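Uncharacterized protein (Bacteroides ovatus, PDB 4IRT) is of unknown function but is probably a neuraminidase-like glycosidase, built as a beta-propeller with BNR-type repeats. Local coordinates at residues V203-I209 and Q246-N252; V277-I282 and R293-Q299; K11-C15 and A396-Q401; V18-R24 and I37-D41. All blocks are in the same frame, centred on the assembly; numbering follows the deposited sequence. Where two conformers were deposited one is given.

Contact 1 of 4, residues V203-I209 and Q246-N252; sequences VETNHDI and QNCELIN
N206 and L250 meet where the start of strand 206-214 faces the loop 246-252, and the N206 side chain can be followed outward from the strand. Its CB lies 3.5 Å from L250 O. CG stands beside the backbone N (chi1 -71°), which swings the amide toward the loop. ND2 then uses both hydrogens: one points almost straight at L250 O (2.9 Å, 175° at the hydrogen), the other at N252 OD1 (3.0 Å). Both acceptors lie in the N206 amide plane, whereas the N252 amide is turned 71° to it. OD1 faces R198, whose NE binds it while NH2 of the same arginine binds N252 OD1. With a leucine in place of N206, L250 O and N252 OD1 would lose a donor each, and R198 NE would probably be left without this acceptor. A water lies 2.7 Å from L250 O and bridges it to V203 O. Further along, N247 N donates to E204 O (2.9 Å), and the Q246 side chain runs alongside T205 and H207. H207 ND1 donates to D208 OD2 (2.8 Å), while NE2 reaches E199. L250 CD2 packs 3.7 Å from D208 O, a buried carbonyl with no polar partner. The loop is therefore tied to the start of strand 206-214 mainly by directional polar bonds, with one amide serving three partners and a leucine methyl as the chief apolar filler; N206 itself is buried, in a contact that is partly open toward Q246 and N247.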
# COMPACT_ATOMS: atom_id res chain seq x y z
N VAL A 203 -6.73 -1.14 -18.90
CA VAL A 203 -6.38 -0.13 -17.91
C VAL A 203 -6.98 1.25 -18.19
O VAL A 203 -7.31 1.99 -17.25
CB VAL A 203 -4.84 -0.02 -17.77
CG1 VAL A 203 -4.19 0.55 -19.02
CG2 VAL A 203 -4.50 0.81 -16.52
N GLU A 204 -7.12 1.62 -19.46
CA GLU A 204 -7.74 2.92 -19.80
C GLU A 204 -9.21 3.04 -19.42
O GLU A 204 -9.77 4.13 -19.54
CB GLU A 204 -7.56 3.26 -21.29
CG GLU A 204 -8.26 2.31 -22.25
CD GLU A 204 -7.41 1.12 -22.70
OE1 GLU A 204 -6.46 0.72 -21.96
OE2 GLU A 204 -7.76 0.56 -23.79
N THR A 205 -9.82 1.94 -18.99
CA THR A 205 -11.21 1.93 -18.57
C THR A 205 -11.36 2.09 -17.04
O THR A 205 -12.46 1.95 -16.51
CB THR A 205 -12.00 0.69 -19.09
OG1 THR A 205 -11.63 -0.50 -18.39
CG2 THR A 205 -11.78 0.50 -20.59
N ASN A 206 -10.26 2.39 -16.34
CA ASN A 206 -10.34 2.87 -14.96
C ASN A 206 -11.14 4.19 -14.95
O ASN A 206 -11.01 5.01 -15.87
CB ASN A 206 -8.96 3.20 -14.38
CG ASN A 206 -8.09 1.99 -14.09
OD1 ASN A 206 -8.56 0.83 -13.97
ND2 ASN A 206 -6.79 2.27 -13.96
N HIS A 207 -11.95 4.36 -13.93
CA HIS A 207 -12.64 5.62 -13.73
C HIS A 207 -13.07 5.81 -12.29
O HIS A 207 -13.39 4.83 -11.59
CB HIS A 207 -13.85 5.72 -14.68
CG HIS A 207 -14.87 4.64 -14.50
ND1 HIS A 207 -15.99 4.79 -13.71
CD2 HIS A 207 -14.97 3.40 -15.06
CE1 HIS A 207 -16.73 3.69 -13.77
NE2 HIS A 207 -16.13 2.83 -14.58
N ASP A 208 -13.09 7.08 -11.88
CA ASP A 208 -13.60 7.55 -10.58
C ASP A 208 -12.74 7.15 -9.38
O ASP A 208 -11.96 6.20 -9.44
CB ASP A 208 -15.06 7.08 -10.37
CG ASP A 208 -16.00 7.64 -11.42
OD1 ASP A 208 -15.98 8.87 -11.68
OD2 ASP A 208 -16.78 6.84 -11.99
N ILE A 209 -12.88 7.93 -8.31
CA ILE A 209 -12.34 7.63 -6.99
C ILE A 209 -13.48 7.66 -5.98
O ILE A 209 -14.13 8.72 -5.80
CB ILE A 209 -11.23 8.61 -6.56
CG1 ILE A 209 -10.14 8.68 -7.66
CG2 ILE A 209 -10.64 8.18 -5.22
CD1 ILE A 209 -8.93 9.54 -7.33
N GLN A 246 -13.10 7.63 -17.90
CA GLN A 246 -12.17 6.72 -18.53
C GLN A 246 -11.25 7.56 -19.44
O GLN A 246 -11.59 8.70 -19.76
CB GLN A 246 -12.93 5.68 -19.34
CG GLN A 246 -13.88 4.85 -18.47
CD GLN A 246 -14.54 3.72 -19.25
OE1 GLN A 246 -13.95 3.12 -20.15
NE2 GLN A 246 -15.79 3.43 -18.89
N ASN A 247 -10.09 7.02 -19.79
CA ASN A 247 -9.13 7.65 -20.69
C ASN A 247 -8.56 8.98 -20.19
O ASN A 247 -8.30 9.88 -20.96
CB ASN A 247 -9.74 7.80 -22.08
CG ASN A 247 -10.05 6.46 -22.70
OD1 ASN A 247 -9.14 5.71 -23.04
ND2 ASN A 247 -11.34 6.13 -22.81
N CYS A 248 -8.34 9.10 -18.88
CA CYS A 248 -7.60 10.23 -18.36
C CYS A 248 -6.33 9.82 -17.64
O CYS A 248 -5.79 10.61 -16.82
CB CYS A 248 -8.49 11.17 -17.51
SG CYS A 248 -8.92 10.53 -15.89
N GLU A 249 -5.86 8.62 -17.94
CA GLU A 249 -4.62 8.06 -17.37
C GLU A 249 -4.71 7.89 -15.84
O GLU A 249 -3.71 7.97 -15.13
CB GLU A 249 -3.43 8.95 -17.71
CG GLU A 249 -3.25 9.30 -19.16
CD GLU A 249 -3.09 8.10 -20.09
OE1 GLU A 249 -2.89 6.94 -19.65
OE2 GLU A 249 -3.14 8.36 -21.32
N LEU A 250 -5.92 7.69 -15.34
CA LEU A 250 -6.13 7.41 -13.94
C LEU A 250 -5.62 6.00 -13.64
O LEU A 250 -5.99 5.03 -14.31
CB LEU A 250 -7.61 7.50 -13.59
CG LEU A 250 -7.94 7.14 -12.15
CD1 LEU A 250 -7.34 8.13 -11.17
CD2 LEU A 250 -9.44 7.01 -11.99
N ILE A 251 -4.74 5.92 -12.66
CA ILE A 251 -4.06 4.66 -12.33
C ILE A 251 -4.83 3.96 -11.23
O ILE A 251 -5.61 4.58 -10.49
CB ILE A 251 -2.58 4.93 -11.93
CG1 ILE A 251 -1.74 3.64 -11.77
CG2 ILE A 251 -2.52 5.78 -10.67
CD1 ILE A 251 -1.63 2.80 -13.02
N ASN A 252 -4.65 2.65 -11.16
CA ASN A 252 -5.26 1.83 -10.12
C ASN A 252 -4.23 1.30 -9.12
O ASN A 252 -3.07 1.12 -9.48
CB ASN A 252 -5.99 0.63 -10.72
CG ASN A 252 -5.14 -0.16 -11.68
OD1 ASN A 252 -4.86 0.28 -12.78
ND2 ASN A 252 -4.70 -1.35 -11.25
O HOH W 1 -6.96 4.72 -16.83
O HOH W 2 -8.77 6.98 -16.78

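Contact 2 of 4, residues V277-I282 and R293-Q299; sequences VPQYRI and RQITDRQ
The beta hairpin of strands 278-285 and 290-294 forms the outer side of a propeller blade, and this contact covers its end, where the second strand gives way to loop. I282 and R293 make a hydrogen-bonded antiparallel pair, with I282 N at 2.9 Å from R293 O and the reverse bond matching it. R281 and Q294 follow as a non-hydrogen-bonded pair, and I295 N still reaches Y280 O. Beyond that the backbones part and the Q279 side chain takes over. Its CG is turned away from the carbonyl carbon (chi1 -57°) and the chain bends again at the next bond, so that the amide turns onto the loop. OE1 accepts from R298 N on a lone pair (2.9 Å), and NE2 donates to R298 O (3.0 Å): the amide copies the pairing of a strand residue. Q294 lies against it, its NE2 3.3 Å from Q279 CD with the amide planes 28° apart, and is itself held by a bond from NE2 to T296 O (2.9 Å). A leucine at Q279 would strip both amide bonds and is likely to leave R298 N and O without mates, letting the 296-298 loop shift. R298 turns back with NH1 pointing at P278 O (3.3 Å), which lies in the guanidinium plane, and forms a salt bridge with D332. On the apolar side, I295 CB packs 3.9 Å from Y280 CB. Chemically, the hairpin is continued by the amide of Q279 and the guanidinium of R298, which satisfy main-chain atoms in a mostly buried place.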
# COMPACT_ATOMS: atom_id res chain seq x y z
N VAL A 277 -0.17 14.55 -20.53
CA VAL A 277 0.81 14.30 -19.46
C VAL A 277 0.18 14.00 -18.10
O VAL A 277 -0.39 14.87 -17.45
CB VAL A 277 1.71 15.53 -19.27
CG1 VAL A 277 2.73 15.29 -18.17
CG2 VAL A 277 2.37 15.95 -20.58
N PRO A 278 0.33 12.76 -17.61
CA PRO A 278 -0.21 12.44 -16.29
C PRO A 278 0.48 13.25 -15.22
O PRO A 278 1.68 13.53 -15.34
CB PRO A 278 0.11 10.94 -16.14
CG PRO A 278 0.25 10.45 -17.56
CD PRO A 278 0.92 11.58 -18.26
N GLN A 279 -0.26 13.63 -14.17
CA GLN A 279 0.26 14.47 -13.10
C GLN A 279 -0.14 13.86 -11.79
O GLN A 279 -1.28 13.38 -11.66
CB GLN A 279 -0.34 15.89 -13.16
CG GLN A 279 -0.14 16.62 -14.48
CD GLN A 279 1.27 17.15 -14.69
OE1 GLN A 279 2.14 17.06 -13.80
NE2 GLN A 279 1.51 17.70 -15.86
N TYR A 280 0.75 13.94 -10.82
CA TYR A 280 0.48 13.53 -9.46
C TYR A 280 -0.58 14.42 -8.79
O TYR A 280 -0.65 15.64 -9.02
CB TYR A 280 1.75 13.53 -8.64
CG TYR A 280 2.69 12.38 -8.88
CD1 TYR A 280 2.38 11.09 -8.43
CD2 TYR A 280 3.93 12.58 -9.53
CE1 TYR A 280 3.26 10.05 -8.58
CE2 TYR A 280 4.82 11.50 -9.71
CZ TYR A 280 4.48 10.26 -9.23
OH TYR A 280 5.31 9.16 -9.32
N ARG A 281 -1.44 13.78 -8.00
CA ARG A 281 -2.58 14.40 -7.36
C ARG A 281 -2.72 13.97 -5.92
O ARG A 281 -2.34 12.87 -5.56
CB ARG A 281 -3.87 13.91 -8.05
CG ARG A 281 -3.81 14.01 -9.56
CD ARG A 281 -3.94 15.43 -10.08
NE ARG A 281 -3.80 15.47 -11.54
CZ ARG A 281 -4.31 16.41 -12.34
NH1 ARG A 281 -4.95 17.43 -11.82
NH2 ARG A 281 -4.14 16.34 -13.67
N ILE A 282 -3.35 14.83 -5.13
CA ILE A 282 -3.90 14.44 -3.85
C ILE A 282 -5.40 14.80 -3.79
O ILE A 282 -5.80 15.86 -4.27
CB ILE A 282 -3.08 15.06 -2.68
CG1 ILE A 282 -3.43 14.39 -1.36
CG2 ILE A 282 -3.25 16.57 -2.60
CD1 ILE A 282 -2.40 14.60 -0.27
N ARG A 293 -5.70 18.56 -5.45
CA ARG A 293 -4.61 19.41 -5.90
C ARG A 293 -3.65 18.61 -6.76
O ARG A 293 -3.46 17.39 -6.57
CB ARG A 293 -3.87 20.05 -4.71
CG ARG A 293 -4.72 20.97 -3.82
CD ARG A 293 -4.92 22.35 -4.42
NE ARG A 293 -5.55 23.25 -3.45
CZ ARG A 293 -6.86 23.30 -3.26
NH1 ARG A 293 -7.64 22.50 -3.97
NH2 ARG A 293 -7.38 24.13 -2.37
N GLN A 294 -3.05 19.31 -7.70
CA GLN A 294 -1.98 18.77 -8.54
C GLN A 294 -0.62 19.08 -7.86
O GLN A 294 -0.37 20.20 -7.41
CB GLN A 294 -2.02 19.42 -9.90
CG GLN A 294 -0.97 18.91 -10.89
CD GLN A 294 -1.10 19.58 -12.25
OE1 GLN A 294 -2.19 19.99 -12.65
NE2 GLN A 294 0.00 19.64 -12.99
N ILE A 295 0.24 18.08 -7.82
CA ILE A 295 1.44 18.13 -7.02
C ILE A 295 2.63 18.67 -7.80
O ILE A 295 3.36 19.51 -7.28
CB ILE A 295 1.83 16.73 -6.47
CG1 ILE A 295 0.66 16.06 -5.78
CG2 ILE A 295 3.03 16.83 -5.54
CD1 ILE A 295 0.06 16.82 -4.62
N THR A 296 2.86 18.20 -9.02
CA THR A 296 4.01 18.71 -9.80
C THR A 296 3.54 19.21 -11.16
O THR A 296 2.36 19.13 -11.46
CB THR A 296 5.21 17.73 -9.89
OG1 THR A 296 4.87 16.62 -10.70
CG2 THR A 296 5.65 17.21 -8.51
N ASP A 297 4.43 19.78 -11.95
CA ASP A 297 4.10 20.25 -13.28
C ASP A 297 4.98 19.49 -14.26
O ASP A 297 5.93 20.02 -14.82
CB ASP A 297 4.30 21.78 -13.42
CG ASP A 297 3.84 22.31 -14.79
OD1 ASP A 297 2.92 21.71 -15.43
OD2 ASP A 297 4.39 23.33 -15.25
N ARG A 298 4.68 18.21 -14.41
CA ARG A 298 5.42 17.34 -15.32
C ARG A 298 5.23 17.80 -16.77
O ARG A 298 4.17 18.28 -17.12
CB ARG A 298 4.94 15.89 -15.19
CG ARG A 298 4.97 15.30 -13.80
CD ARG A 298 4.59 13.83 -13.79
NE ARG A 298 5.66 13.05 -14.40
CZ ARG A 298 5.67 12.55 -15.64
NH1 ARG A 298 4.61 12.62 -16.44
NH2 ARG A 298 6.75 11.92 -16.07
N GLN A 299 6.26 17.58 -17.58
CA GLN A 299 6.30 17.94 -19.00
C GLN A 299 6.25 16.75 -19.96
O GLN A 299 5.97 16.93 -21.15
CB GLN A 299 7.66 18.63 -19.28
CG GLN A 299 7.87 19.92 -18.50
CD GLN A 299 6.73 20.88 -18.77
OE1 GLN A 299 6.60 21.38 -19.88
NE2 GLN A 299 5.86 21.08 -17.78

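Contact 3 of 4, residues K11-C15 and A396-Q401; sequences KGYSC and AEIEPQ
S14 OG is gripped by two groups: it accepts from Q401 N (3.1 Å, 149° at the hydrogen) and is bonded to H386 O. A chi1 of -69° directs the hydroxyl at the start of strand 401-407. Two residues earlier, G12 N donates to Q401 O at 3.0 Å, from above that carbonyl plane, while the return bond from Q401 N to G12 O is weak. P400, which has no N-H to offer, instead sets its CB close against G12 O. Further on, I398 points CD1 at S14 CB (3.8 Å), and the I398 N-H makes only a weak bond to C15 SG (3.5 Å). Water completes much of what the backbones do not. One molecule accepts from S14 N (2.9 Å) and donates to I398 O (2.8 Å); another donates to both C15 O and A396 O. At the surface the extended K11 chain runs past P400 O, where CD comes within 3.7 Å, and its NZ donates to a water that in turn donates to P400 O. Only the strand end is thus held by direct backbone bonds, and the rest of 396-401 by direct packing and bridging waters. Residues near the two ends of the polypeptide are joined here: strand 5-12 lies antiparallel to strand 401-407 in one sheet, consistent with the terminal clasp, often called Velcro closure, by which many beta-propellers close their ring.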
# COMPACT_ATOMS: atom_id res chain seq x y z
N LYS A 11 21.28 -7.13 0.52
CA LYS A 11 20.97 -7.20 -0.90
C LYS A 11 19.74 -8.06 -1.11
O LYS A 11 19.54 -9.07 -0.41
CB LYS A 11 22.16 -7.73 -1.67
CG LYS A 11 23.31 -6.73 -1.66
CD LYS A 11 24.49 -7.17 -2.50
CE LYS A 11 25.51 -6.03 -2.60
NZ LYS A 11 26.70 -6.35 -3.46
N GLY A 12 18.94 -7.67 -2.09
CA GLY A 12 17.70 -8.38 -2.41
C GLY A 12 17.51 -8.50 -3.89
O GLY A 12 18.18 -7.84 -4.66
N TYR A 13 16.59 -9.38 -4.28
CA TYR A 13 16.26 -9.54 -5.69
C TYR A 13 15.92 -8.21 -6.35
O TYR A 13 15.13 -7.47 -5.79
CB TYR A 13 15.04 -10.43 -5.80
CG TYR A 13 14.74 -10.92 -7.19
CD1 TYR A 13 15.57 -11.83 -7.82
CD2 TYR A 13 13.59 -10.49 -7.86
CE1 TYR A 13 15.28 -12.30 -9.10
CE2 TYR A 13 13.30 -10.95 -9.14
CZ TYR A 13 14.15 -11.86 -9.75
OH TYR A 13 13.84 -12.33 -11.00
N SER A 14 16.48 -7.95 -7.54
CA SER A 14 16.23 -6.70 -8.28
C SER A 14 15.80 -6.87 -9.73
O SER A 14 15.61 -5.88 -10.46
CB SER A 14 17.50 -5.81 -8.22
OG SER A 14 17.71 -5.30 -6.91
N CYS A 15 15.61 -8.11 -10.18
CA CYS A 15 15.32 -8.32 -11.60
C CYS A 15 13.88 -7.97 -11.97
O CYS A 15 13.59 -7.72 -13.15
CB CYS A 15 15.61 -9.76 -12.02
SG CYS A 15 17.36 -10.25 -11.87
N ALA A 396 16.62 -9.53 -18.41
CA ALA A 396 17.91 -9.03 -17.91
C ALA A 396 18.15 -9.49 -16.47
O ALA A 396 17.35 -9.24 -15.56
CB ALA A 396 17.99 -7.51 -18.00
N GLU A 397 19.23 -10.22 -16.30
CA GLU A 397 19.59 -10.75 -15.02
C GLU A 397 20.57 -9.75 -14.45
O GLU A 397 21.70 -9.68 -14.89
CB GLU A 397 20.25 -12.12 -15.18
CG GLU A 397 19.29 -13.25 -15.57
CD GLU A 397 18.31 -13.59 -14.47
OE1 GLU A 397 18.76 -13.86 -13.34
OE2 GLU A 397 17.08 -13.59 -14.74
N ILE A 398 20.13 -8.96 -13.48
CA ILE A 398 21.07 -8.08 -12.79
C ILE A 398 21.34 -8.57 -11.36
O ILE A 398 20.56 -9.32 -10.75
CB ILE A 398 20.59 -6.61 -12.79
CG1 ILE A 398 19.27 -6.46 -12.02
CG2 ILE A 398 20.44 -6.12 -14.23
CD1 ILE A 398 19.00 -5.02 -11.62
N GLU A 399 22.46 -8.12 -10.83
CA GLU A 399 22.85 -8.44 -9.48
C GLU A 399 21.87 -7.88 -8.48
O GLU A 399 21.28 -6.82 -8.71
CB GLU A 399 24.21 -7.89 -9.16
CG GLU A 399 25.33 -8.59 -9.89
CD GLU A 399 26.63 -8.23 -9.24
OE1 GLU A 399 27.14 -7.15 -9.55
OE2 GLU A 399 27.09 -9.01 -8.36
N PRO A 400 21.67 -8.59 -7.36
CA PRO A 400 20.78 -8.06 -6.37
C PRO A 400 21.35 -6.72 -5.83
O PRO A 400 22.56 -6.61 -5.61
CB PRO A 400 20.74 -9.17 -5.30
CG PRO A 400 22.07 -9.86 -5.44
CD PRO A 400 22.33 -9.84 -6.93
N GLN A 401 20.48 -5.73 -5.68
CA GLN A 401 20.83 -4.39 -5.20
C GLN A 401 20.51 -4.23 -3.70
O GLN A 401 19.59 -4.89 -3.14
CB GLN A 401 20.12 -3.30 -6.04
CG GLN A 401 20.37 -3.41 -7.55
CD GLN A 401 21.84 -3.21 -7.94
OE1 GLN A 401 22.53 -4.13 -8.49
NE2 GLN A 401 22.35 -2.06 -7.60
O HOH W 3 25.39 -8.23 -5.64
O HOH W 4 24.65 -4.94 -5.59
O HOH W 5 15.63 -13.76 -12.06
O HOH W 6 18.62 -9.54 -8.69
O HOH W 7 15.69 -7.28 -15.17

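Contact 4 of 4, residues V18-R24 and I37-D41; sequences VNTTVFR and ISYYD
N19 and Y40 form the tight end of this contact. The N19 amide lies against the Y40 backbone like a strand partner: Y40 N points straight at OD1 (2.9 Å, 178° at the hydrogen), and ND2 donates to a lone pair of Y40 O (3.1 Å, 175°). The amide reaches across the contact, and its OD1 lies 3.6 Å from Y39 CA. The other firm grip is R24 on S38 O. NH2 (2.8 Å) and NH1 (3.1 Å) meet that one oxygen from the same face of its carbonyl plane, with the oxygen in the plane of the guanidinium. NH1 donates in addition to N19 O (2.8 Å), so the arginine ties its own loop together as well as to the strand; its NE serves I76 O, and the guanidinium makes a cation-pi contact with F383. The looser part is apolar: V18 crosses the Y40 side chain at about a right angle, and its CG2 comes within 3.8 Å of Y40 CE2, meeting the ring obliquely. Y40 OH finds its polar partner at N74 O. Between the two polar grips the loop bulges off the strand through a type I turn from T21 to R24, with T21 OG1 accepting from F23 N in an ST turn. Such a loop, running inward from the closing strand 5-12 to the first four-stranded sheet, belongs to the buried interior of the beta-propeller.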
# COMPACT_ATOMS: atom_id res chain seq x y z
N VAL A 18 9.23 -6.83 -7.50
CA VAL A 18 8.47 -7.55 -6.49
C VAL A 18 8.69 -7.05 -5.06
O VAL A 18 7.75 -7.01 -4.23
CB VAL A 18 8.64 -9.10 -6.62
CG1 VAL A 18 10.02 -9.55 -6.17
CG2 VAL A 18 7.54 -9.82 -5.86
N ASN A 19 9.91 -6.61 -4.76
CA ASN A 19 10.20 -6.11 -3.41
C ASN A 19 9.76 -4.68 -3.19
O ASN A 19 9.74 -4.23 -2.05
CB ASN A 19 11.69 -6.19 -3.11
CG ASN A 19 12.17 -7.57 -2.75
OD1 ASN A 19 11.43 -8.42 -2.26
ND2 ASN A 19 13.45 -7.80 -2.96
N THR A 20 9.40 -3.97 -4.27
CA THR A 20 9.24 -2.52 -4.24
C THR A 20 7.94 -2.05 -4.96
O THR A 20 7.98 -1.22 -5.86
CB THR A 20 10.46 -1.83 -4.89
OG1 THR A 20 10.60 -2.30 -6.25
CG2 THR A 20 11.74 -2.14 -4.12
N THR A 21 6.79 -2.62 -4.61
CA THR A 21 5.53 -2.12 -5.14
C THR A 21 4.84 -1.27 -4.07
O THR A 21 5.13 -1.38 -2.87
CB THR A 21 4.56 -3.22 -5.60
OG1 THR A 21 3.86 -3.75 -4.46
CG2 THR A 21 5.30 -4.33 -6.38
N VAL A 22 3.95 -0.40 -4.53
CA VAL A 22 3.25 0.54 -3.67
C VAL A 22 2.29 -0.21 -2.74
O VAL A 22 1.93 0.32 -1.68
CB VAL A 22 2.49 1.60 -4.53
CG1 VAL A 22 1.25 0.99 -5.18
CG2 VAL A 22 2.12 2.81 -3.71
N PHE A 23 1.94 -1.45 -3.09
CA PHE A 23 0.91 -2.19 -2.39
C PHE A 23 1.46 -3.26 -1.43
O PHE A 23 0.73 -4.12 -0.97
CB PHE A 23 -0.13 -2.77 -3.35
CG PHE A 23 0.43 -3.61 -4.46
CD1 PHE A 23 0.69 -4.95 -4.27
CD2 PHE A 23 0.65 -3.05 -5.72
CE1 PHE A 23 1.22 -5.71 -5.30
CE2 PHE A 23 1.17 -3.81 -6.75
CZ PHE A 23 1.46 -5.14 -6.54
N ARG A 24 2.73 -3.15 -1.08
CA ARG A 24 3.26 -3.90 0.05
C ARG A 24 2.76 -3.27 1.34
O ARG A 24 3.13 -2.15 1.69
CB ARG A 24 4.78 -3.94 -0.03
CG ARG A 24 5.30 -4.66 -1.28
CD ARG A 24 6.75 -5.16 -1.16
NE ARG A 24 6.93 -6.02 -0.00
CZ ARG A 24 8.04 -6.22 0.70
NH1 ARG A 24 9.24 -5.74 0.31
NH2 ARG A 24 8.00 -6.99 1.79
N ILE A 37 11.33 -5.88 8.81
CA ILE A 37 11.36 -5.72 7.37
C ILE A 37 11.23 -7.10 6.74
O ILE A 37 11.51 -8.13 7.38
CB ILE A 37 12.68 -5.03 6.93
CG1 ILE A 37 12.57 -4.47 5.51
CG2 ILE A 37 13.88 -5.96 7.09
CD1 ILE A 37 13.76 -3.60 5.14
N SER A 38 10.80 -7.13 5.49
CA SER A 38 10.70 -8.39 4.76
C SER A 38 10.99 -8.13 3.30
O SER A 38 10.65 -7.07 2.78
CB SER A 38 9.29 -9.04 4.92
OG SER A 38 8.24 -8.19 4.47
N TYR A 39 11.61 -9.11 2.66
CA TYR A 39 11.94 -9.05 1.25
C TYR A 39 12.31 -10.41 0.75
O TYR A 39 12.50 -11.35 1.55
CB TYR A 39 13.08 -8.09 0.99
CG TYR A 39 14.36 -8.40 1.72
CD1 TYR A 39 14.59 -7.88 2.99
CD2 TYR A 39 15.37 -9.15 1.11
CE1 TYR A 39 15.79 -8.12 3.65
CE2 TYR A 39 16.57 -9.39 1.77
CZ TYR A 39 16.74 -8.88 3.06
OH TYR A 39 17.93 -9.09 3.71
N TYR A 40 12.38 -10.53 -0.58
CA TYR A 40 12.95 -11.72 -1.20
C TYR A 40 14.43 -11.50 -1.51
O TYR A 40 14.80 -10.47 -2.09
CB TYR A 40 12.24 -12.03 -2.49
CG TYR A 40 10.78 -12.43 -2.40
CD1 TYR A 40 10.41 -13.66 -1.88
CD2 TYR A 40 9.78 -11.61 -2.93
CE1 TYR A 40 9.08 -14.03 -1.80
CE2 TYR A 40 8.44 -11.97 -2.87
CZ TYR A 40 8.10 -13.21 -2.34
OH TYR A 40 6.78 -13.62 -2.27
N ASP A 41 15.25 -12.47 -1.15
CA ASP A 41 16.65 -12.47 -1.52
C ASP A 41 16.85 -12.88 -2.98
O ASP A 41 15.90 -13.21 -3.68
CB ASP A 41 17.49 -13.26 -0.50
CG ASP A 41 17.40 -14.76 -0.66
OD1 ASP A 41 16.87 -15.30 -1.66
OD2 ASP A 41 17.90 -15.45 0.28

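Contact 4 lies deepest, with every touching residue buried, and contact 3 is the most exposed. Contacts 1 and 2 fall between: contact 2 is buried though far from the chain's centre, contact 1 partly so. They meet through E249 and P278, where the loop leading out of one sheet packs on the next. Contacts 3 and 4 also touch, probably through a hydrogen bond from Y13 N to Y40 O; contacts 1, 2 and 4 all lie inside the chain loop that contact 3 closes. Side-chain amides pair with backbone in contacts 1, 2 and 4, and arginine helps in 2 and 4. Waters bridge contacts 1 and 3, but contact 3 has more of them and no such amide pairing.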